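Local coordinates for Dna-binding protein RAP1 (Saccharomyces cerevisiae, PDB 4BJT) that binds DNA as a repressor/activator protein, is associated with telomeres, and binds Rif1 through its C-terminal domain, probably recruiting it there, at residues P80-F83 with H84-S87; R142-L145 with N146-K149. All blocks are in the same frame, centred on the assembly; numbering follows the deposited sequence.

Contact 1 of 2, residues P80-F83 with H84-S87; sequences PLFF and HFGS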
loop_
_atom_site.group_PDB
_atom_site.type_symbol
_atom_site.label_atom_id
_atom_site.label_comp_id
_atom_site.label_asym_id
_atom_site.label_seq_id
_atom_site.Cartn_x
_atom_site.Cartn_y
_atom_site.Cartn_z
ATOM N N PRO C 80 -5.838 -19.002 1.938
ATOM C CA PRO C 80 -6.933 -19.607 1.177
ATOM C C PRO C 80 -8.204 -18.742 1.092
ATOM O O PRO C 80 -8.838 -18.721 0.042
ATOM C CB PRO C 80 -7.164 -20.937 1.902
ATOM C CG PRO C 80 -5.835 -21.263 2.475
ATOM C CD PRO C 80 -5.234 -19.952 2.883
ATOM N N LEU C 81 -8.546 -17.963 2.150
ATOM C CA LEU C 81 -9.741 -17.132 2.132
ATOM C C LEU C 81 -9.754 -16.163 0.942
ATOM O O LEU C 81 -10.797 -15.955 0.324
ATOM C CB LEU C 81 -9.870 -16.355 3.460
ATOM C CG LEU C 81 -11.054 -15.387 3.575
ATOM C CD1 LEU C 81 -12.374 -16.142 3.592
ATOM C CD2 LEU C 81 -10.959 -14.610 4.864
ATOM N N PHE C 82 -8.595 -15.610 0.587
ATOM C CA PHE C 82 -8.500 -14.644 -0.512
ATOM C C PHE C 82 -8.984 -15.264 -1.811
ATOM O O PHE C 82 -9.705 -14.645 -2.591
ATOM C CB PHE C 82 -7.040 -14.184 -0.663
ATOM C CG PHE C 82 -6.795 -13.412 -1.938
ATOM C CD1 PHE C 82 -7.052 -12.053 -2.002
ATOM C CD2 PHE C 82 -6.248 -14.032 -3.052
ATOM C CE1 PHE C 82 -6.776 -11.325 -3.154
ATOM C CE2 PHE C 82 -5.987 -13.307 -4.216
ATOM C CZ PHE C 82 -6.245 -11.946 -4.253
ATOM N N PHE C 83 -8.566 -16.498 -2.058
ATOM C CA PHE C 83 -8.918 -17.169 -3.320
ATOM C C PHE C 83 -10.397 -17.542 -3.419
ATOM O O PHE C 83 -10.844 -17.954 -4.492
ATOM C CB PHE C 83 -8.004 -18.365 -3.517
ATOM C CG PHE C 83 -6.563 -17.946 -3.681
ATOM C CD1 PHE C 83 -6.100 -17.462 -4.882
ATOM C CD2 PHE C 83 -5.681 -17.984 -2.607
ATOM C CE1 PHE C 83 -4.781 -17.013 -5.017
ATOM C CE2 PHE C 83 -4.368 -17.525 -2.732
ATOM C CZ PHE C 83 -3.921 -17.041 -3.943
ATOM N N HIS C 84 -11.143 -17.438 -2.314
ATOM C CA HIS C 84 -12.578 -17.682 -2.305
ATOM C C HIS C 84 -13.403 -16.459 -2.679
ATOM O O HIS C 84 -14.602 -16.602 -2.905
ATOM C CB HIS C 84 -13.026 -18.281 -0.988
ATOM C CG HIS C 84 -12.637 -19.725 -0.914
ATOM N ND1 HIS C 84 -11.488 -20.127 -0.281
ATOM C CD2 HIS C 84 -13.216 -20.803 -1.488
ATOM C CE1 HIS C 84 -11.436 -21.444 -0.414
ATOM N NE2 HIS C 84 -12.418 -21.889 -1.184
ATOM N N PHE C 85 -12.778 -15.274 -2.827
ATOM C CA PHE C 85 -13.525 -14.128 -3.372
ATOM C C PHE C 85 -13.896 -14.455 -4.805
ATOM O O PHE C 85 -13.190 -15.177 -5.494
ATOM C CB PHE C 85 -12.710 -12.845 -3.330
ATOM C CG PHE C 85 -12.616 -12.273 -1.941
ATOM C CD1 PHE C 85 -13.735 -11.743 -1.314
ATOM C CD2 PHE C 85 -11.408 -12.189 -1.295
ATOM C CE1 PHE C 85 -13.655 -11.258 -0.008
ATOM C CE2 PHE C 85 -11.323 -11.693 0.001
ATOM C CZ PHE C 85 -12.439 -11.211 0.636
ATOM N N GLY C 86 -15.049 -13.948 -5.250
ATOM C CA GLY C 86 -15.548 -14.261 -6.578
ATOM C C GLY C 86 -15.066 -13.365 -7.691
ATOM O O GLY C 86 -15.284 -13.660 -8.877
ATOM N N SER C 87 -14.439 -12.249 -7.325
ATOM C CA SER C 87 -13.987 -11.256 -8.284
ATOM C C SER C 87 -13.049 -10.285 -7.588
ATOM O O SER C 87 -13.052 -10.157 -6.352
ATOM C CB SER C 87 -15.197 -10.492 -8.833
ATOM O OG SER C 87 -15.864 -9.774 -7.800
#

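Contact 2 of 2, residues R142-L145 with N146-K149; sequences RYFL and NMFK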
loop_
_atom_site.group_PDB
_atom_site.type_symbol
_atom_site.label_atom_id
_atom_site.label_comp_id
_atom_site.label_asym_id
_atom_site.label_seq_id
_atom_site.Cartn_x
_atom_site.Cartn_y
_atom_site.Cartn_z
ATOM N N ARG C 142 -5.075 1.335 -3.479
ATOM C CA ARG C 142 -4.221 1.696 -4.583
ATOM C C ARG C 142 -3.110 0.648 -4.766
ATOM O O ARG C 142 -2.740 0.308 -5.889
ATOM C CB ARG C 142 -3.579 3.072 -4.251
ATOM C CG ARG C 142 -2.817 3.619 -5.382
ATOM C CD ARG C 142 -2.230 4.998 -5.065
ATOM N NE ARG C 142 -3.274 5.984 -4.794
ATOM C CZ ARG C 142 -3.042 7.282 -4.574
ATOM N NH1 ARG C 142 -1.803 7.738 -4.507
ATOM N NH2 ARG C 142 -4.052 8.125 -4.386
ATOM N N TYR C 143 -2.540 0.178 -3.659
ATOM C CA TYR C 143 -1.469 -0.806 -3.713
ATOM C C TYR C 143 -1.958 -2.040 -4.441
ATOM O O TYR C 143 -1.333 -2.474 -5.410
ATOM C CB TYR C 143 -0.975 -1.146 -2.304
ATOM C CG TYR C 143 0.254 -2.031 -2.301
ATOM C CD1 TYR C 143 0.165 -3.388 -2.610
ATOM C CD2 TYR C 143 1.519 -1.497 -2.085
ATOM C CE1 TYR C 143 1.296 -4.190 -2.654
ATOM C CE2 TYR C 143 2.653 -2.306 -2.064
ATOM C CZ TYR C 143 2.544 -3.648 -2.358
ATOM O OH TYR C 143 3.699 -4.389 -2.355
ATOM N N PHE C 144 -3.079 -2.598 -4.007
ATOM C CA PHE C 144 -3.569 -3.844 -4.646
ATOM C C PHE C 144 -4.030 -3.643 -6.074
ATOM O O PHE C 144 -3.718 -4.472 -6.924
ATOM C CB PHE C 144 -4.671 -4.492 -3.803
ATOM C CG PHE C 144 -4.131 -5.095 -2.541
ATOM C CD1 PHE C 144 -3.371 -6.241 -2.580
ATOM C CD2 PHE C 144 -4.328 -4.484 -1.322
ATOM C CE1 PHE C 144 -2.832 -6.780 -1.413
ATOM C CE2 PHE C 144 -3.762 -5.016 -0.160
ATOM C CZ PHE C 144 -3.025 -6.160 -0.219
ATOM N N LEU C 145 -4.759 -2.554 -6.381
ATOM C CA LEU C 145 -5.201 -2.371 -7.761
ATOM C C LEU C 145 -4.030 -2.310 -8.706
ATOM O O LEU C 145 -4.086 -2.878 -9.791
ATOM C CB LEU C 145 -6.021 -1.097 -7.919
ATOM C CG LEU C 145 -7.409 -1.113 -7.286
ATOM C CD1 LEU C 145 -7.954 0.320 -7.132
ATOM C CD2 LEU C 145 -8.371 -1.987 -8.095
ATOM N N ASN C 146 -2.972 -1.564 -8.327
ATOM C CA ASN C 146 -1.815 -1.400 -9.204
ATOM C C ASN C 146 -0.959 -2.660 -9.247
ATOM O O ASN C 146 -0.495 -3.044 -10.311
ATOM C CB ASN C 146 -1.033 -0.144 -8.837
ATOM C CG ASN C 146 -1.799 1.082 -9.275
ATOM O OD1 ASN C 146 -1.649 1.548 -10.396
ATOM N ND2 ASN C 146 -2.648 1.582 -8.430
ATOM N N MET C 147 -0.792 -3.344 -8.121
ATOM C CA MET C 147 -0.096 -4.624 -8.076
ATOM C C MET C 147 -0.762 -5.605 -9.029
ATOM O O MET C 147 -0.106 -6.263 -9.835
ATOM C CB MET C 147 -0.144 -5.172 -6.638
ATOM C CG MET C 147 0.445 -6.589 -6.496
ATOM S SD MET C 147 -0.045 -7.213 -4.875
ATOM C CE MET C 147 0.615 -8.923 -4.871
ATOM N N PHE C 148 -2.071 -5.713 -8.924
ATOM C CA PHE C 148 -2.813 -6.659 -9.744
ATOM C C PHE C 148 -2.848 -6.284 -11.216
ATOM O O PHE C 148 -2.685 -7.171 -12.063
ATOM C CB PHE C 148 -4.242 -6.804 -9.238
ATOM C CG PHE C 148 -4.468 -7.295 -7.824
ATOM C CD1 PHE C 148 -3.511 -8.059 -7.173
ATOM C CD2 PHE C 148 -5.728 -7.225 -7.253
ATOM C CE1 PHE C 148 -3.770 -8.596 -5.911
ATOM C CE2 PHE C 148 -5.977 -7.767 -6.006
ATOM C CZ PHE C 148 -5.013 -8.500 -5.373
ATOM N N LYS C 149 -3.072 -4.998 -11.535
ATOM C CA LYS C 149 -3.117 -4.582 -12.937
ATOM C C LYS C 149 -1.749 -4.757 -13.594
ATOM O O LYS C 149 -1.681 -5.259 -14.721
ATOM C CB LYS C 149 -3.599 -3.124 -13.063
ATOM C CG LYS C 149 -3.915 -2.688 -14.499
ATOM C CD LYS C 149 -4.246 -1.197 -14.593
ATOM C CE LYS C 149 -4.348 -0.721 -16.021
ATOM N NZ LYS C 149 -4.854 0.673 -16.101
#

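Contact 1 of 2, residues P80-F83 with H84-S87
His84 turns the ND1 edge of its ring back toward the preceding turn, and its ND1 gives a hydrogen bond to the backbone O of Pro80 at 3.0 Å. The bond is bent, with an N-H...O angle of 143°, and ND1 stands above the carbonyl plane, not on a lone pair. CG of His84 is anti to its own carbonyl carbon (chi1 -75°), which brings the imidazole back beside the chain with Pro80 O near its edge. The same Pro80 O also takes a weak bond from Phe83 N.

Two main-chain bonds step along the turn with the same spacing of three residues. His84 N reaches Leu81 O at 3.0 Å, and Phe85 N reaches Phe82 O at 3.1 Å, the latter the straighter of the two.

Phe85 also sets its ring beside the Phe82 carbonyl, CD2 of Phe85 lying 3.3 Å from Phe82 O. The apolar packing is looser: Phe85 CD2 and Phe82 CD1 come no nearer than 4.4 Å. Within 80-83, Phe82 CD2 sits 3.7 Å above the plane of the Phe83 ring, over its centre. The buried Phe82 ring also stacks with Phe78 and meets Phe91 edge-to-face, so it ties this turn to the aromatic interior.

Beyond Phe85 the chain leads into helix 88-99. Ser87 is the N-cap there, its OG bonded to Gln90 N, and Gly86 N donates to Gln90 OE1. Taken together, this is a short helical turn with i+3 bonding of the 3-10 kind, with the His84 side chain bonded back to the Pro80 carbonyl, leading through a brief loop into the capped start of the next helix.

Contact 2 of 2, residues R142-L145 with N146-K149
Phe144 and Phe148 cross at a slant one turn apart, ring centroids 5.8 Å from each other and planes at 50°. CZ of Phe148 is 3.9 Å from CD1 of Phe144, and the Phe144 carbonyl O lies over one face of the Phe148 ring. A leucine in place of Phe148 would probably leave Phe144 CD1 without this aromatic neighbour and open a gap beside it.

Met147 runs out extended, its CG anti to the backbone N (chi1 174°), which brings SD close to both rings: 4.0 Å from Tyr143 CE1 and 4.2 Å from Phe144 CD1, an oblique Met-aromatic contact with each.

Asn146 lies alongside Arg142, both pointing the same way. Its ND2 donates to Arg142 O at 2.8 Å, nearly straight at 173°, with the oxygen in the amide plane. Arg142 O also accepts Asn146 N; ND2 bonds Tyr58 O as well, and the guanidinium goes on to salt bridges with Asp59 and Glu55.

The two acceptors for ND2, Arg142 O and Tyr58 O, probably fix the rotation of the buried Asn146 amide; the Phe144, Met147 and Phe148 side chains meet by packing, while the Tyr143 hydroxyl is bonded to Asn153.

In the fold
The two contacts differ in depth: contact 1 lies at the surface, its centre about 19 Å from the centre of the chain, whereas contact 2 is buried, its centre about 8 Å from that point. Their own centres are about 16 Å apart, yet they meet where Phe82 CZ packs 3.8 Å from Phe148 CZ. Helix 88-99 links them too, since Phe91 meets both Phe82 and Phe144 edge-to-face. The bonding follows the setting: main-chain i+3 bonds in the peripheral turn, regular i+4 bonds in helix 140-150. Polar groups of contact 1 work mostly on local backbone, while those of contact 2 reach both Glu55-Asp59 and the chain after the helix, at Asn153 and Pro159.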